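Local coordinates for protein neuroglobin (Symsagittifera roscoffensis, PDB 4B4Y) that binds haem and oxygen, probably reversibly, as a neuroglobin of the globin family linked to emerging nervous systems, at residues A6-D20 and E136-V150. Residues are numbered along the deposited sequence; the frame is centred on the assembly and turned at random.
Sequences AMQVSEEQQSLIMED and EKKEAWLKAYGIITV. With HEM (protoporphyrin IX containing Fe), chain B.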
ATOM      1  N   ALA A   6     -14.112  -3.562 -29.660  1.00 77.01           N
ATOM      2  CA  ALA A   6     -13.693  -2.203 -30.159  1.00 76.80           C
ATOM      3  C   ALA A   6     -12.861  -1.417 -29.131  1.00 76.12           C
ATOM      4  O   ALA A   6     -12.581  -0.235 -29.359  1.00 76.97           O
ATOM      5  CB  ALA A   6     -14.930  -1.355 -30.655  1.00 77.66           C
ATOM      6  N   MET A   7     -12.538  -2.074 -27.996  1.00 74.12           N
ATOM      7  CA  MET A   7     -11.373  -1.836 -27.088  1.00 70.42           C
ATOM      8  C   MET A   7      -9.994  -1.973 -27.815  1.00 67.74           C
ATOM      9  O   MET A   7      -9.005  -2.522 -27.248  1.00 66.33           O
ATOM     10  CB  MET A   7     -11.432  -2.961 -26.025  1.00 71.74           C
ATOM     11  CG  MET A   7     -10.186  -3.201 -25.108  1.00 72.94           C
ATOM     12  SD  MET A   7     -10.357  -2.722 -23.312  1.00 73.11           S
ATOM     13  CE  MET A   7     -11.521  -1.302 -23.399  1.00 74.68           C
ATOM     14  N   GLN A   8      -9.945  -1.533 -29.071  1.00 62.88           N
ATOM     15  CA  GLN A   8      -8.780  -1.725 -29.918  1.00 60.24           C
ATOM     16  C   GLN A   8      -8.466  -0.385 -30.521  1.00 56.62           C
ATOM     17  O   GLN A   8      -9.371   0.344 -30.910  1.00 55.52           O
ATOM     18  CB  GLN A   8      -9.094  -2.702 -31.070  1.00 60.97           C
ATOM     19  CG  GLN A   8      -9.254  -4.187 -30.644  1.00 65.90           C
ATOM     20  CD  GLN A   8      -7.921  -4.980 -30.707  1.00 69.79           C
ATOM     21  OE1 GLN A   8      -7.328  -5.129 -31.793  1.00 68.44           O
ATOM     22  NE2 GLN A   8      -7.455  -5.490 -29.542  1.00 69.15           N
ATOM     23  N   VAL A   9      -7.199  -0.052 -30.638  1.00 52.48           N
ATOM     24  CA  VAL A   9      -6.883   1.191 -31.299  1.00 49.21           C
ATOM     25  C   VAL A   9      -6.453   0.914 -32.735  1.00 49.39           C
ATOM     26  O   VAL A   9      -5.860  -0.108 -33.010  1.00 49.66           O
ATOM     27  CB  VAL A   9      -5.761   1.978 -30.576  1.00 48.07           C
ATOM     28  CG1 VAL A   9      -6.176   2.270 -29.151  1.00 44.93           C
ATOM     29  CG2 VAL A   9      -4.376   1.251 -30.671  1.00 41.38           C
ATOM     30  N   SER A  10      -6.694   1.857 -33.624  1.00 48.37           N
ATOM     31  CA  SER A  10      -6.180   1.755 -34.958  1.00 47.93           C
ATOM     32  C   SER A  10      -4.629   1.781 -34.916  1.00 48.38           C
ATOM     33  O   SER A  10      -4.012   2.240 -33.916  1.00 48.94           O
ATOM     34  CB  SER A  10      -6.728   2.902 -35.819  1.00 46.64           C
ATOM     35  OG  SER A  10      -5.925   4.079 -35.625  1.00 48.16           O
ATOM     36  N   GLU A  11      -4.015   1.342 -36.018  1.00 45.60           N
ATOM     37  CA  GLU A  11      -2.589   1.331 -36.160  1.00 44.13           C
ATOM     38  C   GLU A  11      -2.118   2.740 -36.153  1.00 41.88           C
ATOM     39  O   GLU A  11      -1.071   3.050 -35.588  1.00 41.60           O
ATOM     40  CB  GLU A  11      -2.237   0.603 -37.511  1.00 45.52           C
ATOM     41  CG  GLU A  11      -0.900   0.885 -38.177  0.50 44.31           C
ATOM     42  CD  GLU A  11      -0.694   0.061 -39.493  0.50 47.28           C
ATOM     43  OE1 GLU A  11      -1.357  -1.016 -39.680  0.50 43.68           O
ATOM     44  OE2 GLU A  11       0.141   0.509 -40.324  0.50 44.57           O
ATOM     45  N   GLU A  12      -2.882   3.613 -36.795  1.00 40.27           N
ATOM     46  CA  GLU A  12      -2.537   5.053 -36.780  1.00 40.24           C
ATOM     47  C   GLU A  12      -2.569   5.676 -35.339  1.00 38.00           C
ATOM     48  O   GLU A  12      -1.674   6.419 -34.978  1.00 39.82           O
ATOM     49  CB  GLU A  12      -3.450   5.833 -37.724  1.00 41.16           C
ATOM     50  CG  GLU A  12      -3.059   7.354 -37.860  1.00 45.99           C
ATOM     51  CD  GLU A  12      -1.608   7.589 -38.340  1.00 53.99           C
ATOM     52  OE1 GLU A  12      -0.980   6.629 -38.881  1.00 56.17           O
ATOM     53  OE2 GLU A  12      -1.085   8.749 -38.185  1.00 57.30           O
ATOM     54  N   GLN A  13      -3.504   5.251 -34.502  1.00 36.34           N
ATOM     55  CA  GLN A  13      -3.572   5.709 -33.074  1.00 36.47           C
ATOM     56  C   GLN A  13      -2.362   5.187 -32.297  1.00 35.78           C
ATOM     57  O   GLN A  13      -1.647   5.969 -31.657  1.00 37.63           O
ATOM     58  CB  GLN A  13      -4.905   5.281 -32.424  1.00 35.12           C
ATOM     59  CG  GLN A  13      -6.027   6.089 -32.988  1.00 34.24           C
ATOM     60  CD  GLN A  13      -7.370   5.695 -32.456  1.00 38.88           C
ATOM     61  OE1 GLN A  13      -7.634   4.529 -32.221  1.00 41.97           O
ATOM     62  NE2 GLN A  13      -8.259   6.675 -32.312  1.00 40.17           N
ATOM     63  N   GLN A  14      -2.054   3.891 -32.439  1.00 36.32           N
ATOM     64  CA  GLN A  14      -0.799   3.300 -31.856  1.00 34.29           C
ATOM     65  C   GLN A  14       0.380   4.097 -32.233  1.00 34.27           C
ATOM     66  O   GLN A  14       1.217   4.513 -31.373  1.00 35.75           O
ATOM     67  CB  GLN A  14      -0.664   1.831 -32.218  1.00 34.81           C
ATOM     68  CG  GLN A  14       0.540   1.158 -31.583  1.00 34.42           C
ATOM     69  CD  GLN A  14       0.487   1.209 -30.016  1.00 36.47           C
ATOM     70  OE1 GLN A  14       1.167   2.043 -29.395  1.00 35.43           O
ATOM     71  NE2 GLN A  14      -0.277   0.320 -29.412  1.00 27.80           N
ATOM     72  N   SER A  15       0.445   4.431 -33.503  1.00 34.17           N
ATOM     73  CA  SER A  15       1.631   5.125 -33.966  1.00 35.60           C
ATOM     74  C   SER A  15       1.689   6.554 -33.383  1.00 36.32           C
ATOM     75  O   SER A  15       2.765   7.047 -32.994  1.00 37.90           O
ATOM     76  CB  SER A  15       1.611   5.188 -35.552  1.00 35.91           C
ATOM     77  OG  SER A  15       2.631   6.139 -35.955  1.00 39.20           O
ATOM     78  N   LEU A  16       0.563   7.279 -33.402  1.00 36.29           N
ATOM     79  CA  LEU A  16       0.527   8.680 -32.769  1.00 37.08           C
ATOM     80  C   LEU A  16       0.958   8.630 -31.290  1.00 35.80           C
ATOM     81  O   LEU A  16       1.737   9.457 -30.842  1.00 36.65           O
ATOM     82  CB  LEU A  16      -0.872   9.327 -32.857  1.00 34.58           C
ATOM     83  CG  LEU A  16      -1.311   9.648 -34.276  1.00 36.57           C
ATOM     84  CD1 LEU A  16      -2.868   9.952 -34.358  1.00 36.64           C
ATOM     85  CD2 LEU A  16      -0.387  10.790 -34.858  1.00 32.98           C
ATOM     86  N   ILE A  17       0.492   7.610 -30.558  1.00 36.50           N
ATOM     87  CA  ILE A  17       0.913   7.415 -29.166  1.00 37.00           C
ATOM     88  C   ILE A  17       2.441   7.183 -29.043  1.00 38.55           C
ATOM     89  O   ILE A  17       3.134   7.820 -28.204  1.00 38.16           O
ATOM     90  CB  ILE A  17       0.252   6.169 -28.544  1.00 36.82           C
ATOM     91  CG1 ILE A  17      -1.263   6.297 -28.494  1.00 38.88           C
ATOM     92  CG2 ILE A  17       0.850   5.961 -27.182  1.00 34.95           C
ATOM     93  CD1 ILE A  17      -1.722   7.245 -27.448  1.00 38.75           C
ATOM     94  N   MET A  18       2.963   6.231 -29.845  1.00 38.93           N
ATOM     95  CA  MET A  18       4.419   5.961 -29.817  1.00 39.11           C
ATOM     96  C   MET A  18       5.196   7.222 -30.121  1.00 38.43           C
ATOM     97  O   MET A  18       6.209   7.516 -29.457  1.00 37.72           O
ATOM     98  CB  MET A  18       4.817   4.834 -30.788  1.00 40.03           C
ATOM     99  CG  MET A  18       4.389   3.553 -30.230  1.00 42.83           C
ATOM    100  SD  MET A  18       5.593   3.105 -28.980  1.00 51.55           S
ATOM    101  CE  MET A  18       5.433   1.343 -29.253  1.00 52.98           C
ATOM    102  N   GLU A  19       4.678   8.034 -31.031  1.00 36.97           N
ATOM    103  CA  GLU A  19       5.394   9.265 -31.273  1.00 38.96           C
ATOM    104  C   GLU A  19       5.403  10.182 -29.991  1.00 39.68           C
ATOM    105  O   GLU A  19       6.406  10.866 -29.715  1.00 40.67           O
ATOM    106  CB  GLU A  19       4.701   9.942 -32.412  1.00 40.16           C
ATOM    107  CG  GLU A  19       5.117  11.319 -32.770  1.00 48.22           C
ATOM    108  CD  GLU A  19       4.150  11.864 -33.868  1.00 59.68           C
ATOM    109  OE1 GLU A  19       3.801  11.124 -34.853  1.00 65.33           O
ATOM    110  OE2 GLU A  19       3.725  13.031 -33.776  1.00 65.22           O
ATOM    111  N   ASP A  20       4.343  10.153 -29.162  1.00 37.24           N
ATOM    112  CA  ASP A  20       4.463  10.959 -27.911  1.00 36.29           C
ATOM    113  C   ASP A  20       5.253  10.236 -26.836  1.00 33.99           C
ATOM    114  O   ASP A  20       5.952  10.881 -26.053  1.00 34.24           O
ATOM    115  CB  ASP A  20       3.101  11.438 -27.397  1.00 35.00           C
ATOM    116  CG  ASP A  20       2.346  12.250 -28.445  1.00 38.41           C
ATOM    117  OD1 ASP A  20       3.026  13.027 -29.213  1.00 42.70           O
ATOM    118  OD2 ASP A  20       1.082  12.140 -28.470  1.00 38.20           O
ATOM    119  N   GLU A 136      -6.686  14.394 -33.161  1.00 34.10           N
ATOM    120  CA  GLU A 136      -6.489  12.941 -33.341  1.00 34.31           C
ATOM    121  C   GLU A 136      -5.600  12.382 -32.256  1.00 31.09           C
ATOM    122  O   GLU A 136      -5.855  11.312 -31.803  1.00 29.42           O
ATOM    123  CB  GLU A 136      -5.813  12.593 -34.724  1.00 36.28           C
ATOM    124  CG  GLU A 136      -6.736  12.832 -35.923  1.00 46.17           C
ATOM    125  CD  GLU A 136      -6.750  14.323 -36.491  1.00 57.96           C
ATOM    126  OE1 GLU A 136      -5.995  15.255 -36.033  1.00 57.62           O
ATOM    127  OE2 GLU A 136      -7.578  14.536 -37.425  1.00 62.56           O
ATOM    128  N   LYS A 137      -4.550  13.094 -31.874  1.00 29.96           N
ATOM    129  CA  LYS A 137      -3.753  12.613 -30.731  1.00 32.01           C
ATOM    130  C   LYS A 137      -4.606  12.601 -29.457  1.00 32.38           C
ATOM    131  O   LYS A 137      -4.594  11.602 -28.682  1.00 32.69           O
ATOM    132  CB  LYS A 137      -2.505  13.461 -30.478  1.00 31.35           C
ATOM    133  CG  LYS A 137      -1.322  13.150 -31.398  1.00 32.42           C
ATOM    134  CD  LYS A 137      -0.118  14.009 -31.057  1.00 39.50           C
ATOM    135  CE  LYS A 137       1.043  13.898 -32.114  1.00 36.28           C
ATOM    136  NZ  LYS A 137       1.490  12.564 -31.711  1.00 42.09           N
ATOM    137  N   LYS A 138      -5.401  13.666 -29.284  1.00 32.39           N
ATOM    138  CA  LYS A 138      -6.231  13.747 -28.067  1.00 32.34           C
ATOM    139  C   LYS A 138      -7.092  12.505 -27.975  1.00 31.71           C
ATOM    140  O   LYS A 138      -7.107  11.842 -26.929  1.00 31.00           O
ATOM    141  CB  LYS A 138      -7.093  15.035 -27.990  1.00 31.11           C
ATOM    142  CG  LYS A 138      -8.098  14.950 -26.847  1.00 32.46           C
ATOM    143  CD  LYS A 138      -8.945  16.235 -26.649  1.00 33.73           C
ATOM    144  CE  LYS A 138      -9.708  16.617 -27.922  1.00 33.36           C
ATOM    145  NZ  LYS A 138     -10.999  17.231 -27.662  1.00 34.28           N
ATOM    146  N   GLU A 139      -7.757  12.138 -29.078  1.00 31.90           N
ATOM    147  CA  GLU A 139      -8.637  10.957 -29.091  1.00 31.78           C
ATOM    148  C   GLU A 139      -7.818   9.672 -28.937  1.00 32.27           C
ATOM    149  O   GLU A 139      -8.290   8.725 -28.289  1.00 33.94           O
ATOM    150  CB  GLU A 139      -9.380  10.802 -30.465  1.00 34.09           C
ATOM    151  CG  GLU A 139     -10.639  11.529 -30.717  0.50 37.36           C
ATOM    152  CD  GLU A 139     -11.311  11.050 -32.045  0.50 47.40           C
ATOM    153  OE1 GLU A 139     -11.540   9.797 -32.246  0.50 45.86           O
ATOM    154  OE2 GLU A 139     -11.607  11.953 -32.876  0.50 47.65           O
ATOM    155  N   ALA A 140      -6.625   9.595 -29.529  1.00 29.13           N
ATOM    156  CA  ALA A 140      -5.795   8.372 -29.334  1.00 29.84           C
ATOM    157  C   ALA A 140      -5.443   8.181 -27.812  1.00 29.73           C
ATOM    158  O   ALA A 140      -5.604   7.071 -27.231  1.00 28.81           O
ATOM    159  CB  ALA A 140      -4.470   8.441 -30.186  1.00 26.99           C
ATOM    160  N   TRP A 141      -4.990   9.258 -27.170  1.00 28.95           N
ATOM    161  CA  TRP A 141      -4.689   9.179 -25.693  1.00 27.92           C
ATOM    162  C   TRP A 141      -5.897   8.859 -24.856  1.00 27.84           C
ATOM    163  O   TRP A 141      -5.840   8.013 -23.978  1.00 29.07           O
ATOM    164  CB  TRP A 141      -4.083  10.472 -25.255  1.00 27.10           C
ATOM    165  CG  TRP A 141      -2.673  10.514 -25.532  1.00 26.74           C
ATOM    166  CD1 TRP A 141      -2.053  11.016 -26.662  1.00 27.83           C
ATOM    167  CD2 TRP A 141      -1.636  10.042 -24.660  1.00 24.46           C
ATOM    168  NE1 TRP A 141      -0.675  10.943 -26.497  1.00 25.83           N
ATOM    169  CE2 TRP A 141      -0.409  10.273 -25.316  1.00 23.69           C
ATOM    170  CE3 TRP A 141      -1.641   9.308 -23.443  1.00 22.85           C
ATOM    171  CZ2 TRP A 141       0.799   9.888 -24.771  1.00 22.37           C
ATOM    172  CZ3 TRP A 141      -0.386   8.951 -22.858  1.00 23.63           C
ATOM    173  CH2 TRP A 141       0.814   9.241 -23.549  1.00 26.37           C
ATOM    174  N   LEU A 142      -7.055   9.393 -25.212  1.00 29.69           N
ATOM    175  CA  LEU A 142      -8.259   9.120 -24.410  1.00 30.87           C
ATOM    176  C   LEU A 142      -8.680   7.681 -24.550  1.00 30.26           C
ATOM    177  O   LEU A 142      -9.140   6.974 -23.575  1.00 29.67           O
ATOM    178  CB  LEU A 142      -9.431  10.102 -24.769  1.00 31.16           C
ATOM    179  CG  LEU A 142      -9.291  11.563 -24.247  1.00 36.26           C
ATOM    180  CD1 LEU A 142     -10.230  12.577 -24.955  1.00 38.63           C
ATOM    181  CD2 LEU A 142      -9.443  11.694 -22.690  1.00 34.62           C
ATOM    182  N   LYS A 143      -8.598   7.200 -25.785  1.00 32.11           N
ATOM    183  CA  LYS A 143      -8.916   5.780 -25.996  1.00 31.97           C
ATOM    184  C   LYS A 143      -7.882   4.869 -25.268  1.00 30.88           C
ATOM    185  O   LYS A 143      -8.234   3.890 -24.566  1.00 32.30           O
ATOM    186  CB  LYS A 143      -8.965   5.470 -27.505  1.00 34.06           C
ATOM    187  CG  LYS A 143      -9.664   4.082 -27.760  1.00 40.91           C
ATOM    188  CD  LYS A 143     -10.259   3.935 -29.171  1.00 49.96           C
ATOM    189  CE  LYS A 143     -11.036   2.588 -29.239  1.00 57.47           C
ATOM    190  NZ  LYS A 143     -11.681   2.314 -30.568  1.00 58.94           N
ATOM    191  N   ALA A 144      -6.623   5.182 -25.421  1.00 28.30           N
ATOM    192  CA  ALA A 144      -5.573   4.470 -24.676  1.00 29.88           C
ATOM    193  C   ALA A 144      -5.877   4.447 -23.168  1.00 29.65           C
ATOM    194  O   ALA A 144      -5.725   3.420 -22.509  1.00 30.27           O
ATOM    195  CB  ALA A 144      -4.160   5.186 -24.902  1.00 26.33           C
ATOM    196  N   TYR A 145      -6.273   5.599 -22.606  1.00 29.83           N
ATOM    197  CA  TYR A 145      -6.515   5.671 -21.156  1.00 28.50           C
ATOM    198  C   TYR A 145      -7.664   4.753 -20.769  1.00 27.70           C
ATOM    199  O   TYR A 145      -7.647   4.078 -19.738  1.00 25.15           O
ATOM    200  CB  TYR A 145      -6.796   7.131 -20.677  1.00 29.32           C
ATOM    201  CG  TYR A 145      -6.979   7.143 -19.195  1.00 30.41           C
ATOM    202  CD1 TYR A 145      -5.914   6.899 -18.353  1.00 27.10           C
ATOM    203  CD2 TYR A 145      -8.258   7.335 -18.640  1.00 28.35           C
ATOM    204  CE1 TYR A 145      -6.083   6.879 -16.959  1.00 26.42           C
ATOM    205  CE2 TYR A 145      -8.434   7.380 -17.304  1.00 26.90           C
ATOM    206  CZ  TYR A 145      -7.356   7.147 -16.451  1.00 29.58           C
ATOM    207  OH  TYR A 145      -7.617   7.156 -15.105  1.00 28.06           O
ATOM    208  N   GLY A 146      -8.678   4.717 -21.620  1.00 29.37           N
ATOM    209  CA  GLY A 146      -9.821   3.793 -21.420  1.00 30.08           C
ATOM    210  C   GLY A 146      -9.403   2.313 -21.325  1.00 32.32           C
ATOM    211  O   GLY A 146      -9.917   1.570 -20.481  1.00 32.65           O
ATOM    212  N   ILE A 147      -8.469   1.884 -22.173  1.00 33.53           N
ATOM    213  CA  ILE A 147      -8.017   0.474 -22.177  1.00 33.27           C
ATOM    214  C   ILE A 147      -7.203   0.256 -20.916  1.00 32.46           C
ATOM    215  O   ILE A 147      -7.366  -0.742 -20.284  1.00 32.23           O
ATOM    216  CB  ILE A 147      -7.114   0.170 -23.437  1.00 34.48           C
ATOM    217  CG1 ILE A 147      -7.973  -0.112 -24.696  1.00 34.79           C
ATOM    218  CG2 ILE A 147      -6.128  -0.981 -23.184  1.00 35.44           C
ATOM    219  CD1 ILE A 147      -7.306   0.486 -26.005  1.00 34.67           C
ATOM    220  N   ILE A 148      -6.295   1.165 -20.575  1.00 32.20           N
ATOM    221  CA  ILE A 148      -5.491   1.018 -19.346  1.00 32.50           C
ATOM    222  C   ILE A 148      -6.429   0.910 -18.084  1.00 34.57           C
ATOM    223  O   ILE A 148      -6.227   0.071 -17.182  1.00 34.55           O
ATOM    224  CB  ILE A 148      -4.505   2.180 -19.214  1.00 32.80           C
ATOM    225  CG1 ILE A 148      -3.477   2.151 -20.364  1.00 29.04           C
ATOM    226  CG2 ILE A 148      -3.842   2.178 -17.814  1.00 33.78           C
ATOM    227  CD1 ILE A 148      -2.559   3.347 -20.426  1.00 23.23           C
ATOM    228  N   THR A 149      -7.499   1.698 -18.089  1.00 34.43           N
ATOM    229  CA  THR A 149      -8.497   1.660 -17.066  1.00 35.96           C
ATOM    230  C   THR A 149      -9.122   0.303 -16.839  1.00 36.67           C
ATOM    231  O   THR A 149      -9.230  -0.168 -15.674  1.00 35.80           O
ATOM    232  CB  THR A 149      -9.571   2.728 -17.338  1.00 35.06           C
ATOM    233  OG1 THR A 149      -8.922   3.975 -17.182  1.00 33.57           O
ATOM    234  CG2 THR A 149     -10.754   2.602 -16.275  1.00 37.06           C
ATOM    235  N   VAL A 150      -9.582  -0.299 -17.925  1.00 38.39           N
ATOM    236  CA  VAL A 150     -10.104  -1.691 -17.915  1.00 38.70           C
ATOM    237  C   VAL A 150      -9.055  -2.679 -17.420  1.00 40.19           C
ATOM    238  O   VAL A 150      -9.347  -3.520 -16.605  1.00 40.92           O
ATOM    239  CB  VAL A 150     -10.584  -2.109 -19.312  1.00 40.96           C
ATOM    240  CG1 VAL A 150     -10.793  -3.662 -19.423  1.00 37.35           C
ATOM    241  CG2 VAL A 150     -11.908  -1.286 -19.734  1.00 39.91           C
TER
HETATM  242  CHA HEM B1155      -2.467   0.979  -6.504  1.00 25.51           C
HETATM  243  CHB HEM B1155      -1.992   1.805 -11.217  1.00 29.69           C
HETATM  244  CHC HEM B1155      -6.071   4.505 -11.053  1.00 28.89           C
HETATM  245  CHD HEM B1155      -5.828   4.541  -6.258  1.00 27.79           C
HETATM  246  C1A HEM B1155      -1.987   0.949  -7.792  1.00 29.66           C
HETATM  247  C2A HEM B1155      -0.943   0.115  -8.288  1.00 32.45           C
HETATM  248  C3A HEM B1155      -0.804   0.347  -9.571  1.00 29.74           C
HETATM  249  C4A HEM B1155      -1.795   1.280  -9.948  1.00 28.57           C
HETATM  250  CMA HEM B1155       0.195  -0.321 -10.578  1.00 26.43           C
HETATM  251  CAA HEM B1155      -0.132  -0.884  -7.396  1.00 33.92           C
HETATM  252  CBA HEM B1155       1.151  -0.200  -6.981  1.00 38.06           C
HETATM  253  CGA HEM B1155       1.884  -0.964  -5.898  1.00 48.41           C
HETATM  254  O1A HEM B1155       2.016  -2.182  -5.917  1.00 45.29           O
HETATM  255  O2A HEM B1155       2.362  -0.320  -4.941  1.00 60.68           O
HETATM  256  C1B HEM B1155      -3.092   2.589 -11.627  1.00 30.11           C
HETATM  257  C2B HEM B1155      -3.454   2.942 -12.991  1.00 31.18           C
HETATM  258  C3B HEM B1155      -4.574   3.643 -12.959  1.00 32.13           C
HETATM  259  C4B HEM B1155      -4.946   3.815 -11.565  1.00 31.97           C
HETATM  260  CMB HEM B1155      -2.633   2.478 -14.225  1.00 26.60           C
HETATM  261  CAB HEM B1155      -5.314   4.273 -14.156  1.00 31.51           C
HETATM  262  CBB HEM B1155      -5.951   3.488 -15.030  1.00 30.77           C
HETATM  263  C1C HEM B1155      -6.299   4.821  -9.731  1.00 29.04           C
HETATM  264  C2C HEM B1155      -7.178   5.885  -9.209  1.00 30.54           C
HETATM  265  C3C HEM B1155      -7.037   5.947  -7.900  1.00 27.95           C
HETATM  266  C4C HEM B1155      -6.117   4.906  -7.546  1.00 30.45           C
HETATM  267  CMC HEM B1155      -8.047   6.844 -10.063  1.00 22.81           C
HETATM  268  CAC HEM B1155      -7.803   6.911  -6.915  1.00 27.14           C
HETATM  269  CBC HEM B1155      -7.152   7.323  -5.822  1.00 26.31           C
HETATM  270  C1D HEM B1155      -5.068   3.458  -5.858  1.00 35.05           C
HETATM  271  C2D HEM B1155      -5.003   2.861  -4.514  1.00 35.75           C
HETATM  272  C3D HEM B1155      -3.978   1.810  -4.679  1.00 38.03           C
HETATM  273  C4D HEM B1155      -3.453   1.841  -6.025  1.00 30.58           C
HETATM  274  CMD HEM B1155      -5.707   3.238  -3.206  1.00 37.38           C
HETATM  275  CAD HEM B1155      -3.370   0.923  -3.595  1.00 32.85           C
HETATM  276  CBD HEM B1155      -2.652   2.286  -3.909  1.00 40.55           C
HETATM  277  CGD HEM B1155      -1.575   2.235  -3.002  1.00 48.07           C
HETATM  278  O1D HEM B1155      -0.976   3.320  -2.853  1.00 44.85           O
HETATM  279  O2D HEM B1155      -1.484   1.075  -2.473  1.00 52.62           O
HETATM  280  NA  HEM B1155      -2.486   1.626  -8.834  1.00 29.35           N
HETATM  281  NB  HEM B1155      -4.022   3.125 -10.822  1.00 31.22           N
HETATM  282  NC  HEM B1155      -5.662   4.269  -8.690  1.00 28.10           N
HETATM  283  ND  HEM B1155      -4.202   2.757  -6.691  1.00 32.39           N
HETATM  284 FE   HEM B1155      -4.093   2.897  -8.719  1.00 25.56          FE
HETATM  285  O   HOH W   1      -7.329   9.360 -33.089  1.00 38.09           O
HETATM  286  O   HOH W   2     -11.215   6.631 -31.486  1.00 44.69           O
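Ile17 pressed into the hollow formed by Ala140, Trp141 and Ala144 illustrates how two helices of a globin fold, here the first (11-24) and the last (135-153), cross almost at right angles, their segment axes 9.1 Å apart at 95°. Where Gln13 passes over Ala140, the small methyl lets the backbones close in, Gln13 CA to Ala140 CA being 5.1 Å. In Ile17, chi1 puts CG1 anti to the carbonyl carbon and chi2 (-74°) then turns CD1 over the face of Trp141, a CH-pi contact 3.7 Å from the centroid of the five-membered ring.

The loop that leads into the first helix continues the fit: Val9 CG1 meets Ile147 CD1, while Met7 bends so that its CE reaches Val150 CG2 tip to tip, less certainly because this chain end is poorly ordered. The extended Lys143 runs alongside, its NZ donating to Ala6 O at 3.0 Å and to Gln8 O; an alanine here would probably leave both carbonyls without this donor and the N-terminal loop freer to move.

At the far end Lys137 NZ forms salt bridges with Asp20 OD1 and Glu19 OE2, the latter hydrogen bond weak. Asp20 OD2, near the Trp141 ring plane, accepts from NE1 on the OD2 lone pair pointing away from OD1, at 2.9 Å and 171°.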